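PDB 2HX0: putative DNA-binding protein from Salmonella choleraesuis, which may bind DNA, as proteins with a PCC domain are generally thought to do, and binds magnesium through histidines, though its precise role is not established. Local coordinates for residues T17-V31 and C112-P126. The protein carries 2 engineered substitutions. Sequence-based numbering, arbitrary orientation.
Sequences TARFYALRLLPGQEV and CTVRTTLELVIGELP. Unlike the reference sequence in segment 17-31: Leu23 (reference Phe).
Arg24 reaches across to Thr117 at the end of a long antiparallel ladder, where strands 19-25 and 117-124 run at 159° to each other. Along its side chain, Arg24 CB lies 4.2 Å from Leu118 O. Arg24 CG, anti to the backbone N (chi1 -179°), comes within 3.2 Å of Thr117 OG1, and a bend at chi2 turns the rest toward residues 116-117. Arg24 NE then donates to Thr117 OG1 at 2.9 Å, tilted slightly from the guanidinium plane. Arg24 NH2 bonds Thr116 O at 3.0 Å, in that plane. The two bonds hold the guanidinium where the second strand turns its corner, and Leu26 CD2 lies over one face, offset toward the rim.

At the far end Arg19 NE and NH2 both grip Tyr21 OH. Glu124 CG sits over one guanidinium face, 3.7 Å from Arg19 NH2, but the carboxylate is linked to Arg19 NH2 through a water; it also accepts from Arg45 N and forms a salt bridge with Arg148. Between these ends Leu25 CD1 packs on Leu118 CD2 at 3.8 Å, on the face covered by helix 31-42. Past the corner, Gly28 N and Val31 N bond Val114 O and Cys112 O, tying the type II turn and the helix start to 112-114. Phe20 and Tyr21 pair with a strand of the second subunit, so this edge strand, paired with one distant in sequence, carries the PCC-domain sheet into a neighbouring subunit of the trimer.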
loop_
_atom_site.group_PDB
_atom_site.type_symbol
_atom_site.label_atom_id
_atom_site.label_comp_id
_atom_site.label_asym_id
_atom_site.label_seq_id
_atom_site.Cartn_x
_atom_site.Cartn_y
_atom_site.Cartn_z
ATOM N N THR A 17 7.832 -17.427 1.527
ATOM C CA THR A 17 7.415 -17.156 0.161
ATOM C C THR A 17 5.967 -16.728 0.387
ATOM O O THR A 17 5.456 -16.844 1.503
ATOM C CB THR A 17 7.414 -18.432 -0.696
ATOM O OG1 THR A 17 6.547 -19.403 -0.094
ATOM C CG2 THR A 17 8.818 -19.007 -0.793
ATOM N N ALA A 18 5.305 -16.226 -0.641
ATOM C CA ALA A 18 3.920 -15.824 -0.468
ATOM C C ALA A 18 3.034 -16.402 -1.550
ATOM O O ALA A 18 3.469 -16.622 -2.679
ATOM C CB ALA A 18 3.810 -14.304 -0.472
ATOM N N ARG A 19 1.788 -16.671 -1.175
ATOM C CA ARG A 19 0.777 -17.161 -2.095
ATOM C C ARG A 19 -0.221 -16.008 -2.115
ATOM O O ARG A 19 -0.573 -15.487 -1.060
ATOM C CB ARG A 19 0.121 -18.431 -1.544
ATOM C CG ARG A 19 -0.839 -19.101 -2.515
ATOM C CD ARG A 19 -1.297 -20.461 -2.006
ATOM N NE ARG A 19 -2.092 -20.361 -0.786
ATOM C CZ ARG A 19 -1.710 -20.818 0.403
ATOM N NH1 ARG A 19 -0.535 -21.412 0.544
ATOM N NH2 ARG A 19 -2.513 -20.690 1.450
ATOM N N PHE A 20 -0.663 -15.595 -3.298
ATOM C CA PHE A 20 -1.604 -14.483 -3.381
ATOM C C PHE A 20 -2.990 -14.882 -3.835
ATOM O O PHE A 20 -3.171 -15.837 -4.589
ATOM C CB PHE A 20 -1.066 -13.396 -4.307
ATOM C CG PHE A 20 0.184 -12.752 -3.796
ATOM C CD1 PHE A 20 1.434 -13.299 -4.079
ATOM C CD2 PHE A 20 0.111 -11.632 -2.978
ATOM C CE1 PHE A 20 2.600 -12.734 -3.548
ATOM C CE2 PHE A 20 1.266 -11.061 -2.441
ATOM C CZ PHE A 20 2.509 -11.615 -2.728
ATOM N N TYR A 21 -3.967 -14.124 -3.360
ATOM C CA TYR A 21 -5.363 -14.353 -3.693
ATOM C C TYR A 21 -5.965 -13.063 -4.215
ATOM O O TYR A 21 -5.733 -11.995 -3.657
ATOM C CB TYR A 21 -6.153 -14.785 -2.459
ATOM C CG TYR A 21 -5.732 -16.105 -1.863
ATOM C CD1 TYR A 21 -4.667 -16.182 -0.974
ATOM C CD2 TYR A 21 -6.414 -17.277 -2.178
ATOM C CE1 TYR A 21 -4.291 -17.400 -0.406
ATOM C CE2 TYR A 21 -6.046 -18.499 -1.617
ATOM C CZ TYR A 21 -4.987 -18.551 -0.733
ATOM O OH TYR A 21 -4.639 -19.759 -0.176
ATOM N N ALA A 22 -6.738 -13.161 -5.286
ATOM C CA ALA A 22 -7.382 -11.980 -5.835
ATOM C C ALA A 22 -8.883 -12.149 -5.677
ATOM O O ALA A 22 -9.427 -13.209 -5.974
ATOM C CB ALA A 22 -7.025 -11.815 -7.316
ATOM N N LEU A 23 -9.557 -11.119 -5.189
ATOM C CA LEU A 23 -10.999 -11.222 -5.037
ATOM C C LEU A 23 -11.679 -9.881 -5.171
ATOM O O LEU A 23 -11.051 -8.834 -5.036
ATOM C CB LEU A 23 -11.361 -11.850 -3.692
ATOM C CG LEU A 23 -10.884 -11.157 -2.416
ATOM C CD1 LEU A 23 -11.843 -11.474 -1.271
ATOM C CD2 LEU A 23 -9.469 -11.610 -2.082
ATOM N N ARG A 24 -12.972 -9.924 -5.458
ATOM C CA ARG A 24 -13.746 -8.708 -5.606
ATOM C C ARG A 24 -14.998 -8.812 -4.757
ATOM O O ARG A 24 -15.750 -9.779 -4.879
ATOM C CB ARG A 24 -14.153 -8.509 -7.063
ATOM C CG ARG A 24 -14.951 -7.241 -7.274
ATOM C CD ARG A 24 -16.214 -7.496 -8.062
ATOM N NE ARG A 24 -17.134 -6.369 -7.942
ATOM C CZ ARG A 24 -18.357 -6.340 -8.459
ATOM N NH1 ARG A 24 -18.818 -7.381 -9.143
ATOM N NH2 ARG A 24 -19.123 -5.271 -8.288
ATOM N N LEU A 25 -15.219 -7.823 -3.897
ATOM C CA LEU A 25 -16.408 -7.821 -3.052
ATOM C C LEU A 25 -17.528 -7.089 -3.779
ATOM O O LEU A 25 -17.277 -6.218 -4.615
ATOM C CB LEU A 25 -16.112 -7.156 -1.710
ATOM C CG LEU A 25 -14.972 -7.797 -0.902
ATOM C CD1 LEU A 25 -14.941 -7.167 0.481
ATOM C CD2 LEU A 25 -15.171 -9.311 -0.786
ATOM N N LEU A 26 -18.762 -7.448 -3.443
ATOM C CA LEU A 26 -19.943 -6.886 -4.089
ATOM C C LEU A 26 -20.638 -5.754 -3.338
ATOM O O LEU A 26 -20.469 -5.593 -2.133
ATOM C CB LEU A 26 -20.963 -8.001 -4.331
ATOM C CG LEU A 26 -20.479 -9.255 -5.063
ATOM C CD1 LEU A 26 -21.640 -10.233 -5.203
ATOM C CD2 LEU A 26 -19.929 -8.880 -6.423
ATOM N N PRO A 27 -21.443 -4.956 -4.057
ATOM C CA PRO A 27 -22.169 -3.842 -3.443
ATOM C C PRO A 27 -22.989 -4.311 -2.241
ATOM O O PRO A 27 -23.624 -5.369 -2.285
ATOM C CB PRO A 27 -23.052 -3.345 -4.581
ATOM C CG PRO A 27 -22.188 -3.581 -5.787
ATOM C CD PRO A 27 -21.646 -4.969 -5.519
ATOM N N GLY A 28 -22.952 -3.530 -1.166
ATOM C CA GLY A 28 -23.715 -3.864 0.022
ATOM C C GLY A 28 -23.042 -4.763 1.036
ATOM O O GLY A 28 -23.481 -4.838 2.183
ATOM N N GLN A 29 -21.976 -5.446 0.635
ATOM C CA GLN A 29 -21.295 -6.334 1.564
ATOM C C GLN A 29 -20.446 -5.552 2.560
ATOM O O GLN A 29 -19.899 -4.493 2.244
ATOM C CB GLN A 29 -20.424 -7.344 0.805
ATOM C CG GLN A 29 -21.206 -8.267 -0.130
ATOM C CD GLN A 29 -20.350 -9.385 -0.699
ATOM O OE1 GLN A 29 -19.265 -9.143 -1.225
ATOM N NE2 GLN A 29 -20.838 -10.616 -0.602
ATOM N N GLU A 30 -20.361 -6.080 3.774
ATOM C CA GLU A 30 -19.583 -5.461 4.838
ATOM C C GLU A 30 -18.172 -6.050 4.746
ATOM O O GLU A 30 -17.998 -7.268 4.703
ATOM C CB GLU A 30 -20.248 -5.764 6.186
ATOM C CG GLU A 30 -19.718 -4.976 7.373
ATOM C CD GLU A 30 -18.453 -5.574 7.933
ATOM O OE1 GLU A 30 -18.385 -6.817 8.022
ATOM O OE2 GLU A 30 -17.534 -4.809 8.294
ATOM N N VAL A 31 -17.171 -5.175 4.709
ATOM C CA VAL A 31 -15.782 -5.596 4.549
ATOM C C VAL A 31 -15.181 -6.532 5.594
ATOM O O VAL A 31 -14.599 -7.556 5.238
ATOM C CB VAL A 31 -14.866 -4.364 4.391
ATOM C CG1 VAL A 31 -13.439 -4.801 4.077
ATOM C CG2 VAL A 31 -15.393 -3.491 3.268
ATOM N N CYS A 112 -17.942 -1.126 7.562
ATOM C CA CYS A 112 -17.628 -0.510 6.274
ATOM C C CYS A 112 -18.355 -1.319 5.208
ATOM O O CYS A 112 -18.160 -2.528 5.106
ATOM C CB CYS A 112 -16.123 -0.553 6.017
ATOM S SG CYS A 112 -15.167 0.421 7.181
ATOM N N THR A 113 -19.196 -0.661 4.418
ATOM C CA THR A 113 -19.943 -1.371 3.384
ATOM C C THR A 113 -19.542 -0.949 1.975
ATOM O O THR A 113 -19.358 0.232 1.694
ATOM C CB THR A 113 -21.464 -1.177 3.557
ATOM O OG1 THR A 113 -21.793 0.212 3.443
ATOM C CG2 THR A 113 -21.906 -1.684 4.923
ATOM N N VAL A 114 -19.407 -1.937 1.095
ATOM C CA VAL A 114 -19.020 -1.704 -0.293
ATOM C C VAL A 114 -20.077 -0.922 -1.068
ATOM O O VAL A 114 -21.277 -1.190 -0.956
ATOM C CB VAL A 114 -18.763 -3.052 -1.007
ATOM C CG1 VAL A 114 -18.378 -2.825 -2.464
ATOM C CG2 VAL A 114 -17.660 -3.804 -0.286
ATOM N N ARG A 115 -19.629 0.046 -1.862
ATOM C CA ARG A 115 -20.548 0.847 -2.659
ATOM C C ARG A 115 -20.731 0.190 -4.024
ATOM O O ARG A 115 -21.809 -0.314 -4.334
ATOM C CB ARG A 115 -20.015 2.277 -2.808
ATOM C CG ARG A 115 -20.987 3.239 -3.482
ATOM C CD ARG A 115 -20.768 4.662 -2.986
ATOM N NE ARG A 115 -19.413 5.147 -3.235
ATOM C CZ ARG A 115 -18.957 5.517 -4.428
ATOM N NH1 ARG A 115 -19.750 5.461 -5.491
ATOM N NH2 ARG A 115 -17.706 5.944 -4.560
ATOM N N THR A 116 -19.675 0.183 -4.833
ATOM C CA THR A 116 -19.748 -0.440 -6.149
ATOM C C THR A 116 -18.841 -1.662 -6.230
ATOM O O THR A 116 -19.161 -2.628 -6.922
ATOM C CB THR A 116 -19.351 0.537 -7.285
ATOM O OG1 THR A 116 -17.985 0.935 -7.128
ATOM C CG2 THR A 116 -20.248 1.764 -7.268
ATOM N N THR A 117 -17.722 -1.635 -5.514
ATOM C CA THR A 117 -16.792 -2.756 -5.563
ATOM C C THR A 117 -15.634 -2.580 -4.585
ATOM O O THR A 117 -15.378 -1.486 -4.093
ATOM C CB THR A 117 -16.171 -2.882 -6.987
ATOM O OG1 THR A 117 -15.490 -4.135 -7.118
ATOM C CG2 THR A 117 -15.150 -1.768 -7.218
ATOM N N LEU A 118 -14.953 -3.679 -4.289
ATOM C CA LEU A 118 -13.752 -3.630 -3.463
ATOM C C LEU A 118 -12.866 -4.721 -4.041
ATOM O O LEU A 118 -13.179 -5.905 -3.945
ATOM C CB LEU A 118 -14.024 -3.893 -1.981
ATOM C CG LEU A 118 -12.773 -3.498 -1.179
ATOM C CD1 LEU A 118 -12.623 -1.976 -1.199
ATOM C CD2 LEU A 118 -12.866 -3.999 0.252
ATOM N N GLU A 119 -11.774 -4.310 -4.680
ATOM C CA GLU A 119 -10.838 -5.241 -5.299
ATOM C C GLU A 119 -9.680 -5.441 -4.345
ATOM O O GLU A 119 -9.089 -4.477 -3.874
ATOM C CB GLU A 119 -10.344 -4.666 -6.622
ATOM C CG GLU A 119 -11.437 -4.573 -7.683
ATOM C CD GLU A 119 -11.009 -3.792 -8.912
ATOM O OE1 GLU A 119 -9.823 -3.876 -9.295
ATOM O OE2 GLU A 119 -11.866 -3.104 -9.508
ATOM N N LEU A 120 -9.354 -6.699 -4.073
ATOM C CA LEU A 120 -8.292 -7.007 -3.133
ATOM C C LEU A 120 -7.308 -8.057 -3.603
ATOM O O LEU A 120 -7.676 -9.012 -4.279
ATOM C CB LEU A 120 -8.897 -7.529 -1.826
ATOM C CG LEU A 120 -9.766 -6.643 -0.940
ATOM C CD1 LEU A 120 -10.865 -7.479 -0.308
ATOM C CD2 LEU A 120 -8.897 -5.994 0.128
ATOM N N VAL A 121 -6.044 -7.859 -3.245
ATOM C CA VAL A 121 -5.018 -8.855 -3.510
ATOM C C VAL A 121 -4.498 -9.132 -2.104
ATOM O O VAL A 121 -3.963 -8.240 -1.442
ATOM C CB VAL A 121 -3.875 -8.341 -4.390
ATOM C CG1 VAL A 121 -2.788 -9.416 -4.482
ATOM C CG2 VAL A 121 -4.394 -8.033 -5.772
ATOM N N ILE A 122 -4.704 -10.356 -1.637
ATOM C CA ILE A 122 -4.280 -10.737 -0.300
ATOM C C ILE A 122 -3.111 -11.708 -0.350
ATOM O O ILE A 122 -3.147 -12.693 -1.079
ATOM C CB ILE A 122 -5.449 -11.389 0.467
ATOM C CG1 ILE A 122 -6.586 -10.369 0.625
ATOM C CG2 ILE A 122 -4.968 -11.905 1.821
ATOM C CD1 ILE A 122 -7.297 -9.966 -0.623
ATOM N N GLY A 123 -2.069 -11.413 0.420
ATOM C CA GLY A 123 -0.917 -12.294 0.461
ATOM C C GLY A 123 -0.975 -13.178 1.693
ATOM O O GLY A 123 -1.457 -12.752 2.739
ATOM N N GLU A 124 -0.512 -14.417 1.553
ATOM C CA GLU A 124 -0.466 -15.380 2.656
ATOM C C GLU A 124 0.974 -15.887 2.711
ATOM O O GLU A 124 1.575 -16.172 1.675
ATOM C CB GLU A 124 -1.424 -16.552 2.398
ATOM C CG GLU A 124 -1.142 -17.812 3.238
ATOM C CD GLU A 124 -1.587 -17.707 4.693
ATOM O OE1 GLU A 124 -1.799 -16.583 5.189
ATOM O OE2 GLU A 124 -1.717 -18.761 5.352
ATOM N N LEU A 125 1.525 -15.986 3.916
ATOM C CA LEU A 125 2.903 -16.449 4.100
ATOM C C LEU A 125 2.850 -17.870 4.666
ATOM O O LEU A 125 2.789 -18.061 5.879
ATOM C CB LEU A 125 3.623 -15.503 5.066
ATOM C CG LEU A 125 3.589 -14.040 4.607
ATOM C CD1 LEU A 125 3.927 -13.111 5.765
ATOM C CD2 LEU A 125 4.553 -13.855 3.447
ATOM N N PRO A 126 2.899 -18.887 3.785
ATOM C CA PRO A 126 2.835 -20.295 4.186
ATOM C C PRO A 126 3.837 -20.813 5.213
ATOM O O PRO A 126 3.560 -21.802 5.887
ATOM C CB PRO A 126 2.941 -21.044 2.854
ATOM C CG PRO A 126 2.411 -20.055 1.849
ATOM C CD PRO A 126 3.061 -18.777 2.325
HETATM O O HOH W 1 -1.742 -21.165 4.289
HETATM O O HOH W 2 -15.541 -3.028 8.002
#